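Local coordinates for levanase (PDB 4AZZ), which cleaves fructose units from the ends of beta-fructans such as levan, and is represented here by its CBM66 module, which probably binds the fructan, at residues Pro4-Met9 / Phe157-Lys162; Asn8-Thr13 / Leu37-Gly42; Ser41-Thr46 / Phe141-Phe146; Thr46-Ile51 / His114-Ala119. One frame throughout, in Å; residues are numbered along the deposited sequence. Where two conformers were deposited one is given.

Interaction 1. Residues Pro4-Met9 / Phe157-Lys162; sequences PFMSNM and FQNVTK
The backbone O of F157 meets the F5 ring at its edge, 3.7 Å from F5 CD1. At Q158 the carboxamide turns back to the N-terminal segment: CG stands anti to the backbone N (chi1 -175°) and the chain bends at chi2, bringing the amide to the backbone on each side of F5. Q158 NE2 donates almost straight to P4 O (3.1 Å), lying in the carbonyl plane, while Q158 OE1 receives M6 N at 2.8 Å and, within its own segment, also N159 N. These bonds fix the amide's rotation, with its plane only 9° from that of the F5 ring. The chain turns a corner at N159. Beyond it V160 N donates to M6 O (3.0 Å), and V160 CG2 packs on the ring edge at F5 CE1 (3.5 Å). V160 O is gripped twice, by S7 OG at 2.6 Å and by a longer bond from N8 N; S7 OG itself accepts from M9 N, closing an ST turn. After T161, the N8 side chain acts like a neighbouring peptide: K162 N donates to N8 OD1 (3.0 Å) and N8 ND2 to K162 O (2.9 Å), while K162 CG rests against M9. The arrangement is an irregular N-terminal segment, joined through a single S7-V160 beta bridge, running along a cornered strand of a concanavalin-type beta-sandwich.

Interaction 2. Residues Asn8-Thr13 / Leu37-Gly42; sequences NMTGWT and LSSASG
T10 O is the acceptor on which this contact converges, taking hydrogen bonds from S38 and S39. S38 OG donates to it at 2.7 Å, only slightly tilted from the carbonyl plane, and S39 N joins it in that plane at 3.2 Å from T10 O. The S39 hydroxyl can add a third bond, but that residue has two conformers and the bond is doubtful. S38 OG is used in both directions: besides giving its proton to T10 O it accepts A40 N at 3.1 Å, which makes an ST turn where the strand changes direction. With OG anti to the backbone N (chi1 169°), the hydroxyl faces T10 while S38 CB sits over the six-membered ring of W12, 3.7 Å from its centroid and 4° off the normal, a CH-pi contact over the face. The indole N-H is spent inside its own segment: W12 NE1 donates to M9 O at 3.0 Å, from above the carbonyl plane, by a rather bent bond. An edge-to-face partner, F5, also meets the indole. M9 CE lies 3.9 Å from S38 CB, adding a methyl to the same apolar patch. G11 lets the chain turn between T10 and W12 with a positive phi. Beyond the turn the backbones pair as an antiparallel hydrogen-bonded bridge, T13 N to L37 O at 2.9 Å and L37 N to T13 O at 3.1 Å. The chemistry implies that the buried S38 can lay its CB on the indole face of W12 because its hydroxyl is satisfied as both donor and acceptor.

Interaction 3. Residues Ser41-Thr46 / Phe141-Phe146; sequences SGSDFT and FSEGQF
G42 and G144 form an antiparallel hydrogen-bonded pair at the end of strand 33-42, where the chain leaves one sheet of the sandwich and crosses to strand 45-53 in the other. G42 N donates to G144 O at 2.9 Å and G144 N returns the bond to G42 O at 3.0 Å. Each acceptor also receives a CA-H...O contact, S41 CA lying 3.2 Å from G144 O and E143 CA the same distance from G42 O. Past this pair the chain bends over the interior, where F45 and F146 meet in a T-shaped stack. The edge of F146 points into the face of F45, with F146 CE1 over the ring centre, centroids 4.7 Å apart and planes at 71°. F45 CG is wedged between its backbone N and carbonyl carbon (chi1 50°), which turns the ring face toward F146. G42 carries no CB, and F146 CZ occupies the room that one would need, while S41 O touches the F146 ring edge at CE2. Replacing F45 by an alanine would leave the F146 edge without its aromatic face and would probably open a gap between the two sheets at this turn. A water bridges the two segments, donating to D44 OD1 and to S142 O, each at 2.8 Å; D44 OD1 is also salt-bridged to R67. Around the stack, strand 112-120 pairs with F45 through A119, strand 33-42 pairs with F146 through S38, and Y47, M9 and K162 crowd the F146 ring.

Interaction 4. Residues Thr46-Ile51 / His114-Ala119; sequences TYESDI and HLKTEA
E48 and D50 hold H114 between two carboxylates on one face of an antiparallel strand pair in the concanavalin-type beta-sandwich. Strands 46-51 and 114-119 run 172° apart with their axes 4.6 Å from each other at closest approach. H114 CG is anti to the backbone N (chi1 -166°), laying the imidazole across the strand pair so that both nitrogens are used. H114 NE2 donates nearly straight to E48 OE1 at 2.6 Å, in the ring plane and onto the anti lone pair of the carboxylate. H114 ND1 donates to D50 OD1 at 2.8 Å, also close to the ring plane, but meets that carboxylate from above its own plane, 37° out of it. With both nitrogens donating to acidic partners, the imidazole is likely to carry a positive charge. S49 O lies over one ring face without bonding to it. A phenylalanine in place of H114 would lose both N-H donors and would probably leave E48 OE1 and D50 OD1 each without its hydrogen-bond partner. Alongside, E48 CB packs on K116 CB at 3.6 Å, the two side chains pointing the same way. Backbone bonds join Y47 with T117 and S49 with L115, T117 N reaching Y47 O at 2.8 Å and L115 N reaching S49 O at 2.9 Å. On the other face, Y47 bonds through OH to G147 O, L64 of the opposite sheet packs on Y47 and S49, and I126 of the neighbouring strand touches L115 and T117. At the end of the pair I51 CD1 rests on L115 CD2, 3.8 Å away.

From the N terminus, the stretch 4-13 starts two contacts. Interaction 1 closes the widest loop, joining the first residues to strand 154-164, and interactions 3 and 4 are nested within it. Interaction 2 starts from the same stretch, sharing N8 and M9, and closes a short loop on strand 33-42. Interaction 3 begins where it ends, on S41 and G42, and closes a long loop to strand 144-150; interaction 4, sharing T46, is nested inside that loop. None of the loops crosses another beyond these shared ends. Interactions 1 and 2 tie the N-terminal segment to both sheets. Strand 45-53 pairs with 154-164 on one flank and 112-120 on the other, joining interactions 1 and 4.

Interaction 1. Residues Pro4-Met9 / Phe157-Lys162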
loop_
_atom_site.group_PDB
_atom_site.type_symbol
_atom_site.label_atom_id
_atom_site.label_comp_id
_atom_site.label_asym_id
_atom_site.label_seq_id
_atom_site.Cartn_x
_atom_site.Cartn_y
_atom_site.Cartn_z
ATOM N N PRO A 4 -0.709 -18.292 -7.196
ATOM C CA PRO A 4 -0.808 -17.243 -8.206
ATOM C C PRO A 4 -0.300 -15.833 -7.750
ATOM O O PRO A 4 0.063 -15.026 -8.583
ATOM C CB PRO A 4 -2.301 -17.239 -8.560
ATOM C CG PRO A 4 -2.984 -17.950 -7.445
ATOM C CD PRO A 4 -1.997 -18.961 -6.951
ATOM N N PHE A 5 -0.226 -15.597 -6.449
ATOM C CA PHE A 5 0.283 -14.323 -5.918
ATOM C C PHE A 5 1.805 -14.354 -5.847
ATOM O O PHE A 5 2.361 -15.142 -5.085
ATOM C CB PHE A 5 -0.313 -14.112 -4.524
ATOM C CG PHE A 5 0.211 -12.903 -3.785
ATOM C CD1 PHE A 5 0.208 -11.638 -4.383
ATOM C CD2 PHE A 5 0.642 -13.023 -2.473
ATOM C CE1 PHE A 5 0.654 -10.537 -3.680
ATOM C CE2 PHE A 5 1.088 -11.901 -1.758
ATOM C CZ PHE A 5 1.086 -10.666 -2.365
ATOM N N MET A 6 2.466 -13.507 -6.627
ATOM C CA MET A 6 3.916 -13.459 -6.597
ATOM C C MET A 6 4.420 -12.376 -5.633
ATOM O O MET A 6 4.118 -11.209 -5.786
ATOM C CB MET A 6 4.480 -13.304 -8.014
ATOM C CG MET A 6 4.091 -14.455 -8.959
ATOM S SD MET A 6 4.504 -16.121 -8.367
ATOM C CE MET A 6 3.579 -17.123 -9.528
ATOM N N SER A 7 5.184 -12.800 -4.623
ATOM C CA SER A 7 5.739 -11.909 -3.599
ATOM C C SER A 7 6.986 -12.535 -2.995
ATOM O O SER A 7 7.112 -13.763 -2.982
ATOM C CB SER A 7 4.729 -11.726 -2.474
ATOM O OG SER A 7 5.283 -10.908 -1.461
ATOM N N ASN A 8 7.908 -11.713 -2.507
ATOM C CA ASN A 8 9.048 -12.288 -1.777
ATOM C C ASN A 8 8.890 -12.274 -0.251
ATOM O O ASN A 8 9.879 -12.389 0.487
ATOM C CB ASN A 8 10.351 -11.633 -2.247
ATOM C CG ASN A 8 10.528 -10.216 -1.762
ATOM O OD1 ASN A 8 9.596 -9.580 -1.236
ATOM N ND2 ASN A 8 11.741 -9.699 -1.939
ATOM N N MET A 9 7.637 -12.132 0.202
ATOM C CA MET A 9 7.273 -12.037 1.606
ATOM C C MET A 9 6.206 -13.085 1.939
ATOM O O MET A 9 5.360 -13.401 1.089
ATOM C CB MET A 9 6.707 -10.630 1.851
ATOM C CG MET A 9 7.656 -9.534 1.343
ATOM S SD MET A 9 6.776 -8.005 0.917
ATOM C CE MET A 9 6.167 -7.726 2.548
ATOM N N PHE A 157 -3.178 -6.959 -6.320
ATOM C CA PHE A 157 -1.767 -6.622 -6.063
ATOM C C PHE A 157 -0.951 -7.797 -6.587
ATOM O O PHE A 157 -1.328 -8.940 -6.349
ATOM C CB PHE A 157 -1.524 -6.479 -4.558
ATOM C CG PHE A 157 -2.348 -5.378 -3.931
ATOM C CD1 PHE A 157 -3.662 -5.608 -3.539
ATOM C CD2 PHE A 157 -1.811 -4.086 -3.776
ATOM C CE1 PHE A 157 -4.433 -4.585 -2.943
ATOM C CE2 PHE A 157 -2.570 -3.079 -3.231
ATOM C CZ PHE A 157 -3.884 -3.313 -2.808
ATOM N N GLN A 158 0.123 -7.485 -7.302
ATOM C CA GLN A 158 0.964 -8.525 -7.896
ATOM C C GLN A 158 2.415 -8.073 -7.854
ATOM O O GLN A 158 2.735 -6.882 -7.979
ATOM C CB GLN A 158 0.474 -8.805 -9.334
ATOM C CG GLN A 158 1.194 -9.969 -10.026
ATOM C CD GLN A 158 1.011 -11.278 -9.302
ATOM O OE1 GLN A 158 1.372 -11.426 -8.132
ATOM N NE2 GLN A 158 0.407 -12.252 -9.990
ATOM N N ASN A 159 3.299 -9.047 -7.688
ATOM C CA ASN A 159 4.736 -8.790 -7.654
ATOM C C ASN A 159 5.044 -7.869 -6.435
ATOM O O ASN A 159 5.699 -6.850 -6.569
ATOM C CB ASN A 159 5.236 -8.149 -8.954
ATOM C CG ASN A 159 5.047 -9.058 -10.157
ATOM O OD1 ASN A 159 4.523 -8.630 -11.199
ATOM N ND2 ASN A 159 5.378 -10.323 -9.993
ATOM N N VAL A 160 4.576 -8.282 -5.277
ATOM C CA VAL A 160 4.701 -7.475 -4.033
ATOM C C VAL A 160 6.051 -7.857 -3.454
ATOM O O VAL A 160 6.238 -8.961 -2.974
ATOM C CB VAL A 160 3.586 -7.784 -3.021
ATOM C CG1 VAL A 160 3.827 -7.021 -1.718
ATOM C CG2 VAL A 160 2.226 -7.432 -3.625
ATOM N N THR A 161 6.996 -6.945 -3.548
ATOM C CA THR A 161 8.339 -7.253 -3.076
ATOM C C THR A 161 8.916 -6.172 -2.172
ATOM O O THR A 161 8.687 -4.961 -2.381
ATOM C CB THR A 161 9.292 -7.501 -4.252
ATOM O OG1 THR A 161 9.535 -6.278 -4.929
ATOM C CG2 THR A 161 8.680 -8.475 -5.247
ATOM N N LYS A 162 9.716 -6.617 -1.210
ATOM C CA LYS A 162 10.501 -5.669 -0.392
ATOM C C LYS A 162 11.964 -6.038 -0.409
ATOM O O LYS A 162 12.310 -7.228 -0.586
ATOM C CB LYS A 162 9.985 -5.606 1.072
ATOM C CG LYS A 162 10.149 -6.866 1.950
ATOM C CD LYS A 162 11.436 -6.798 2.786
ATOM C CE LYS A 162 11.538 -7.983 3.770
ATOM N NZ LYS A 162 12.872 -7.941 4.425
#

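Interaction 2. Residues Asn8-Thr13 / Leu37-Gly42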
loop_
_atom_site.group_PDB
_atom_site.type_symbol
_atom_site.label_atom_id
_atom_site.label_comp_id
_atom_site.label_asym_id
_atom_site.label_seq_id
_atom_site.Cartn_x
_atom_site.Cartn_y
_atom_site.Cartn_z
ATOM N N ASN A 8 7.908 -11.713 -2.507
ATOM C CA ASN A 8 9.048 -12.288 -1.777
ATOM C C ASN A 8 8.890 -12.274 -0.251
ATOM O O ASN A 8 9.879 -12.389 0.487
ATOM C CB ASN A 8 10.351 -11.633 -2.247
ATOM C CG ASN A 8 10.528 -10.216 -1.762
ATOM O OD1 ASN A 8 9.596 -9.580 -1.236
ATOM N ND2 ASN A 8 11.741 -9.699 -1.939
ATOM N N MET A 9 7.637 -12.132 0.202
ATOM C CA MET A 9 7.273 -12.037 1.606
ATOM C C MET A 9 6.206 -13.085 1.939
ATOM O O MET A 9 5.360 -13.401 1.089
ATOM C CB MET A 9 6.707 -10.630 1.851
ATOM C CG MET A 9 7.656 -9.534 1.343
ATOM S SD MET A 9 6.776 -8.005 0.917
ATOM C CE MET A 9 6.167 -7.726 2.548
ATOM N N THR A 10 6.233 -13.626 3.153
ATOM C CA THR A 10 5.234 -14.633 3.517
ATOM C C THR A 10 4.426 -14.246 4.742
ATOM O O THR A 10 4.533 -13.118 5.279
ATOM C CB THR A 10 5.862 -16.021 3.781
ATOM O OG1 THR A 10 6.746 -15.923 4.910
ATOM C CG2 THR A 10 6.616 -16.518 2.545
ATOM N N GLY A 11 3.612 -15.195 5.190
ATOM C CA GLY A 11 2.782 -15.027 6.351
ATOM C C GLY A 11 1.689 -13.981 6.172
ATOM O O GLY A 11 1.344 -13.289 7.120
ATOM N N TRP A 12 1.111 -13.906 4.980
ATOM C CA TRP A 12 0.037 -12.929 4.738
ATOM C C TRP A 12 -1.205 -13.323 5.469
ATOM O O TRP A 12 -1.747 -14.400 5.240
ATOM C CB TRP A 12 -0.232 -12.796 3.246
ATOM C CG TRP A 12 0.906 -12.164 2.515
ATOM C CD1 TRP A 12 1.987 -12.802 1.894
ATOM C CD2 TRP A 12 1.124 -10.733 2.297
ATOM N NE1 TRP A 12 2.839 -11.883 1.340
ATOM C CE2 TRP A 12 2.368 -10.615 1.549
ATOM C CE3 TRP A 12 0.440 -9.572 2.661
ATOM C CZ2 TRP A 12 2.876 -9.392 1.163
ATOM C CZ3 TRP A 12 0.955 -8.342 2.234
ATOM C CH2 TRP A 12 2.137 -8.257 1.509
ATOM N N THR A 13 -1.667 -12.449 6.358
ATOM C CA THR A 13 -2.774 -12.759 7.242
ATOM C C THR A 13 -3.745 -11.605 7.237
ATOM O O THR A 13 -3.383 -10.471 7.551
ATOM C CB THR A 13 -2.303 -13.016 8.684
ATOM O OG1 THR A 13 -1.342 -14.071 8.686
ATOM C CG2 THR A 13 -3.480 -13.429 9.589
ATOM N N LEU A 37 -1.802 -8.090 6.452
ATOM C CA LEU A 37 -0.405 -7.850 6.848
ATOM C C LEU A 37 0.460 -9.038 6.606
ATOM O O LEU A 37 0.043 -10.141 6.884
ATOM C CB LEU A 37 -0.280 -7.531 8.350
ATOM C CG LEU A 37 -0.844 -6.168 8.693
ATOM C CD1 LEU A 37 -0.739 -5.930 10.173
ATOM C CD2 LEU A 37 -0.098 -5.068 7.937
ATOM N N SER A 38 1.681 -8.806 6.134
ATOM C CA SER A 38 2.664 -9.875 6.073
ATOM C C SER A 38 3.329 -9.994 7.424
ATOM O O SER A 38 3.295 -9.057 8.219
ATOM C CB SER A 38 3.699 -9.502 5.031
ATOM O OG SER A 38 4.790 -10.388 5.126
ATOM N N SER A 39 3.946 -11.146 7.718
ATOM C CA SER A 39 4.662 -11.338 8.983
ATOM C C SER A 39 5.991 -10.584 8.978
ATOM O O SER A 39 6.612 -10.386 10.031
ATOM C CB SER A 39 4.944 -12.824 9.202
ATOM O OG SER A 39 5.433 -13.419 8.019
ATOM N N ALA A 40 6.407 -10.205 7.793
ATOM C CA ALA A 40 7.656 -9.514 7.560
ATOM C C ALA A 40 7.618 -8.083 8.120
ATOM O O ALA A 40 6.611 -7.383 7.972
ATOM C CB ALA A 40 7.936 -9.475 6.084
ATOM N N SER A 41 8.732 -7.673 8.722
ATOM C CA SER A 41 8.894 -6.313 9.228
ATOM C C SER A 41 10.063 -5.634 8.532
ATOM O O SER A 41 10.913 -6.293 7.889
ATOM C CB SER A 41 9.133 -6.309 10.737
ATOM O OG SER A 41 7.949 -6.546 11.469
ATOM N N GLY A 42 10.121 -4.312 8.657
ATOM C CA GLY A 42 11.259 -3.603 8.083
ATOM C C GLY A 42 11.417 -2.247 8.745
ATOM O O GLY A 42 10.473 -1.745 9.373
#

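Interaction 3. Residues Ser41-Thr46 / Phe141-Phe146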
loop_
_atom_site.group_PDB
_atom_site.type_symbol
_atom_site.label_atom_id
_atom_site.label_comp_id
_atom_site.label_asym_id
_atom_site.label_seq_id
_atom_site.Cartn_x
_atom_site.Cartn_y
_atom_site.Cartn_z
ATOM N N SER A 41 8.732 -7.673 8.722
ATOM C CA SER A 41 8.894 -6.313 9.228
ATOM C C SER A 41 10.063 -5.634 8.532
ATOM O O SER A 41 10.913 -6.293 7.889
ATOM C CB SER A 41 9.133 -6.309 10.737
ATOM O OG SER A 41 7.949 -6.546 11.469
ATOM N N GLY A 42 10.121 -4.312 8.657
ATOM C CA GLY A 42 11.259 -3.603 8.083
ATOM C C GLY A 42 11.417 -2.247 8.745
ATOM O O GLY A 42 10.473 -1.745 9.373
ATOM N N SER A 43 12.618 -1.674 8.629
ATOM C CA SER A 43 12.892 -0.309 9.105
ATOM C C SER A 43 13.102 0.578 7.877
ATOM O O SER A 43 12.267 1.403 7.506
ATOM C CB SER A 43 14.158 -0.282 9.979
ATOM O OG SER A 43 14.030 -1.160 11.089
ATOM N N ASP A 44 14.248 0.398 7.255
ATOM C CA ASP A 44 14.552 1.072 5.993
ATOM C C ASP A 44 14.486 0.032 4.871
ATOM O O ASP A 44 14.987 -1.096 5.005
ATOM C CB ASP A 44 15.947 1.677 6.059
ATOM C CG ASP A 44 16.038 2.854 7.052
ATOM O OD1 ASP A 44 14.991 3.379 7.525
ATOM O OD2 ASP A 44 17.188 3.276 7.311
ATOM N N PHE A 45 13.867 0.409 3.752
ATOM C CA PHE A 45 13.558 -0.572 2.728
ATOM C C PHE A 45 13.055 0.117 1.458
ATOM O O PHE A 45 12.746 1.335 1.435
ATOM C CB PHE A 45 12.475 -1.579 3.209
ATOM C CG PHE A 45 11.262 -0.889 3.803
ATOM C CD1 PHE A 45 10.329 -0.281 2.967
ATOM C CD2 PHE A 45 11.108 -0.799 5.197
ATOM C CE1 PHE A 45 9.246 0.436 3.468
ATOM C CE2 PHE A 45 10.025 -0.067 5.713
ATOM C CZ PHE A 45 9.100 0.539 4.849
ATOM N N THR A 46 13.022 -0.697 0.403
ATOM C CA THR A 46 12.145 -0.479 -0.751
ATOM C C THR A 46 10.989 -1.445 -0.642
ATOM O O THR A 46 11.115 -2.559 -0.085
ATOM C CB THR A 46 12.882 -0.588 -2.110
ATOM O OG1 THR A 46 13.415 -1.906 -2.269
ATOM C CG2 THR A 46 13.993 0.400 -2.171
ATOM N N PHE A 141 6.750 6.913 12.796
ATOM C CA PHE A 141 7.016 5.471 12.925
ATOM C C PHE A 141 8.328 5.152 12.247
ATOM O O PHE A 141 8.593 5.642 11.149
ATOM C CB PHE A 141 5.909 4.636 12.238
ATOM C CG PHE A 141 4.526 4.977 12.729
ATOM C CD1 PHE A 141 4.193 4.708 14.050
ATOM C CD2 PHE A 141 3.552 5.527 11.876
ATOM C CE1 PHE A 141 2.913 5.027 14.536
ATOM C CE2 PHE A 141 2.265 5.815 12.356
ATOM C CZ PHE A 141 1.966 5.570 13.678
ATOM N N SER A 142 9.146 4.341 12.908
ATOM C CA SER A 142 10.461 3.956 12.356
ATOM C C SER A 142 10.550 2.537 11.815
ATOM O O SER A 142 11.442 2.235 10.986
ATOM C CB SER A 142 11.534 4.139 13.418
ATOM O OG SER A 142 11.863 5.514 13.506
ATOM N N GLU A 143 9.669 1.648 12.285
ATOM C CA GLU A 143 9.746 0.249 11.832
ATOM C C GLU A 143 8.427 -0.417 12.034
ATOM O O GLU A 143 7.611 0.034 12.862
ATOM C CB GLU A 143 10.824 -0.530 12.631
ATOM C CG GLU A 143 10.621 -0.450 14.143
ATOM C CD GLU A 143 11.856 -0.908 14.907
ATOM O OE1 GLU A 143 12.794 -1.415 14.267
ATOM O OE2 GLU A 143 11.863 -0.776 16.151
ATOM N N GLY A 144 8.202 -1.504 11.323
ATOM C CA GLY A 144 7.000 -2.304 11.590
ATOM C C GLY A 144 6.708 -3.232 10.454
ATOM O O GLY A 144 7.562 -3.444 9.584
ATOM N N GLN A 145 5.503 -3.786 10.411
ATOM C CA GLN A 145 5.175 -4.775 9.394
ATOM C C GLN A 145 4.798 -4.170 8.037
ATOM O O GLN A 145 4.327 -3.037 7.973
ATOM C CB GLN A 145 4.000 -5.662 9.848
ATOM C CG GLN A 145 4.431 -6.699 10.887
ATOM C CD GLN A 145 3.239 -7.360 11.547
ATOM O OE1 GLN A 145 2.579 -8.219 10.949
ATOM N NE2 GLN A 145 2.954 -6.960 12.756
ATOM N N PHE A 146 4.942 -4.980 6.994
ATOM C CA PHE A 146 4.443 -4.664 5.652
ATOM C C PHE A 146 3.016 -5.192 5.453
ATOM O O PHE A 146 2.621 -6.208 6.058
ATOM C CB PHE A 146 5.336 -5.305 4.584
ATOM C CG PHE A 146 6.751 -4.813 4.584
ATOM C CD1 PHE A 146 7.101 -3.630 3.915
ATOM C CD2 PHE A 146 7.766 -5.534 5.258
ATOM C CE1 PHE A 146 8.420 -3.139 3.918
ATOM C CE2 PHE A 146 9.081 -5.065 5.224
ATOM C CZ PHE A 146 9.421 -3.881 4.569
HETATM O O HOH W 1 13.841 3.413 10.095
#

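Interaction 4. Residues Thr46-Ile51 / His114-Ala119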
loop_
_atom_site.group_PDB
_atom_site.type_symbol
_atom_site.label_atom_id
_atom_site.label_comp_id
_atom_site.label_asym_id
_atom_site.label_seq_id
_atom_site.Cartn_x
_atom_site.Cartn_y
_atom_site.Cartn_z
ATOM N N THR A 46 13.022 -0.697 0.403
ATOM C CA THR A 46 12.145 -0.479 -0.751
ATOM C C THR A 46 10.989 -1.445 -0.642
ATOM O O THR A 46 11.115 -2.559 -0.085
ATOM C CB THR A 46 12.882 -0.588 -2.110
ATOM O OG1 THR A 46 13.415 -1.906 -2.269
ATOM C CG2 THR A 46 13.993 0.400 -2.171
ATOM N N TYR A 47 9.818 -1.008 -1.093
ATOM C CA TYR A 47 8.616 -1.834 -1.033
ATOM C C TYR A 47 7.732 -1.450 -2.211
ATOM O O TYR A 47 7.489 -0.255 -2.442
ATOM C CB TYR A 47 7.848 -1.558 0.274
ATOM C CG TYR A 47 6.596 -2.367 0.506
ATOM C CD1 TYR A 47 6.541 -3.699 0.140
ATOM C CD2 TYR A 47 5.476 -1.810 1.166
ATOM C CE1 TYR A 47 5.431 -4.506 0.409
ATOM C CE2 TYR A 47 4.331 -2.597 1.438
ATOM C CZ TYR A 47 4.326 -3.958 1.068
ATOM O OH TYR A 47 3.242 -4.774 1.316
ATOM N N GLU A 48 7.272 -2.443 -2.967
ATOM C CA GLU A 48 6.592 -2.101 -4.228
ATOM C C GLU A 48 5.651 -3.180 -4.686
ATOM O O GLU A 48 5.757 -4.312 -4.262
ATOM C CB GLU A 48 7.628 -1.796 -5.341
ATOM C CG GLU A 48 8.485 -3.007 -5.716
ATOM C CD GLU A 48 9.687 -2.616 -6.549
ATOM O OE1 GLU A 48 9.522 -2.093 -7.681
ATOM O OE2 GLU A 48 10.813 -2.814 -6.056
ATOM N N SER A 49 4.710 -2.782 -5.540
ATOM C CA SER A 49 3.697 -3.674 -6.074
ATOM C C SER A 49 3.174 -3.141 -7.375
ATOM O O SER A 49 3.128 -1.919 -7.592
ATOM C CB SER A 49 2.517 -3.749 -5.083
ATOM O OG SER A 49 1.554 -4.740 -5.469
ATOM N N ASP A 50 2.678 -4.047 -8.228
ATOM C CA ASP A 50 1.723 -3.651 -9.245
ATOM C C ASP A 50 0.362 -3.585 -8.549
ATOM O O ASP A 50 0.011 -4.474 -7.771
ATOM C CB ASP A 50 1.630 -4.689 -10.349
ATOM C CG ASP A 50 2.905 -4.776 -11.182
ATOM O OD1 ASP A 50 3.589 -3.765 -11.353
ATOM O OD2 ASP A 50 3.163 -5.881 -11.685
ATOM N N ILE A 51 -0.382 -2.524 -8.847
ATOM C CA ILE A 51 -1.715 -2.332 -8.275
ATOM C C ILE A 51 -2.702 -2.030 -9.392
ATOM O O ILE A 51 -2.463 -1.142 -10.203
ATOM C CB ILE A 51 -1.720 -1.156 -7.280
ATOM C CG1 ILE A 51 -0.654 -1.415 -6.190
ATOM C CG2 ILE A 51 -3.105 -1.027 -6.579
ATOM C CD1 ILE A 51 -0.478 -0.210 -5.239
ATOM N N HIS A 114 2.388 0.699 -11.281
ATOM C CA HIS A 114 3.408 0.210 -10.377
ATOM C C HIS A 114 3.660 1.279 -9.328
ATOM O O HIS A 114 3.851 2.447 -9.660
ATOM C CB HIS A 114 4.711 -0.072 -11.137
ATOM C CG HIS A 114 5.676 -0.896 -10.331
ATOM N ND1 HIS A 114 5.472 -2.196 -10.097
ATOM C CD2 HIS A 114 6.860 -0.560 -9.664
ATOM C CE1 HIS A 114 6.465 -2.694 -9.341
ATOM N NE2 HIS A 114 7.312 -1.696 -9.069
ATOM N N LEU A 115 3.587 0.904 -8.053
ATOM C CA LEU A 115 3.843 1.871 -6.984
ATOM C C LEU A 115 4.991 1.353 -6.130
ATOM O O LEU A 115 4.995 0.186 -5.724
ATOM C CB LEU A 115 2.586 2.004 -6.104
ATOM C CG LEU A 115 2.550 3.140 -5.101
ATOM C CD1 LEU A 115 2.527 4.458 -5.860
ATOM C CD2 LEU A 115 1.305 3.017 -4.185
ATOM N N LYS A 116 5.935 2.237 -5.859
ATOM C CA LYS A 116 7.129 1.892 -5.082
ATOM C C LYS A 116 7.408 2.943 -4.015
ATOM O O LYS A 116 7.304 4.148 -4.273
ATOM C CB LYS A 116 8.350 1.702 -5.999
ATOM C CG LYS A 116 9.683 1.536 -5.234
ATOM C CD LYS A 116 10.778 1.330 -6.309
ATOM C CE LYS A 116 12.167 1.238 -5.744
ATOM N NZ LYS A 116 13.122 1.345 -6.892
ATOM N N THR A 117 7.725 2.514 -2.791
ATOM C CA THR A 117 8.124 3.417 -1.734
ATOM C C THR A 117 9.570 3.085 -1.372
ATOM O O THR A 117 9.879 1.879 -1.219
ATOM C CB THR A 117 7.203 3.229 -0.492
ATOM O OG1 THR A 117 5.872 3.657 -0.822
ATOM C CG2 THR A 117 7.726 3.993 0.755
ATOM N N GLU A 118 10.390 4.132 -1.216
ATOM C CA GLU A 118 11.711 4.013 -0.608
ATOM C C GLU A 118 11.644 4.719 0.772
ATOM O O GLU A 118 11.482 5.918 0.825
ATOM C CB GLU A 118 12.757 4.666 -1.530
ATOM C CG GLU A 118 12.937 3.920 -2.854
ATOM C CD GLU A 118 13.986 4.531 -3.797
ATOM O OE1 GLU A 118 14.269 5.740 -3.705
ATOM O OE2 GLU A 118 14.528 3.786 -4.652
ATOM N N ALA A 119 11.772 3.965 1.857
ATOM C CA ALA A 119 11.673 4.512 3.199
ATOM C C ALA A 119 13.068 4.414 3.797
ATOM O O ALA A 119 13.599 3.321 3.984
ATOM C CB ALA A 119 10.652 3.714 4.026
#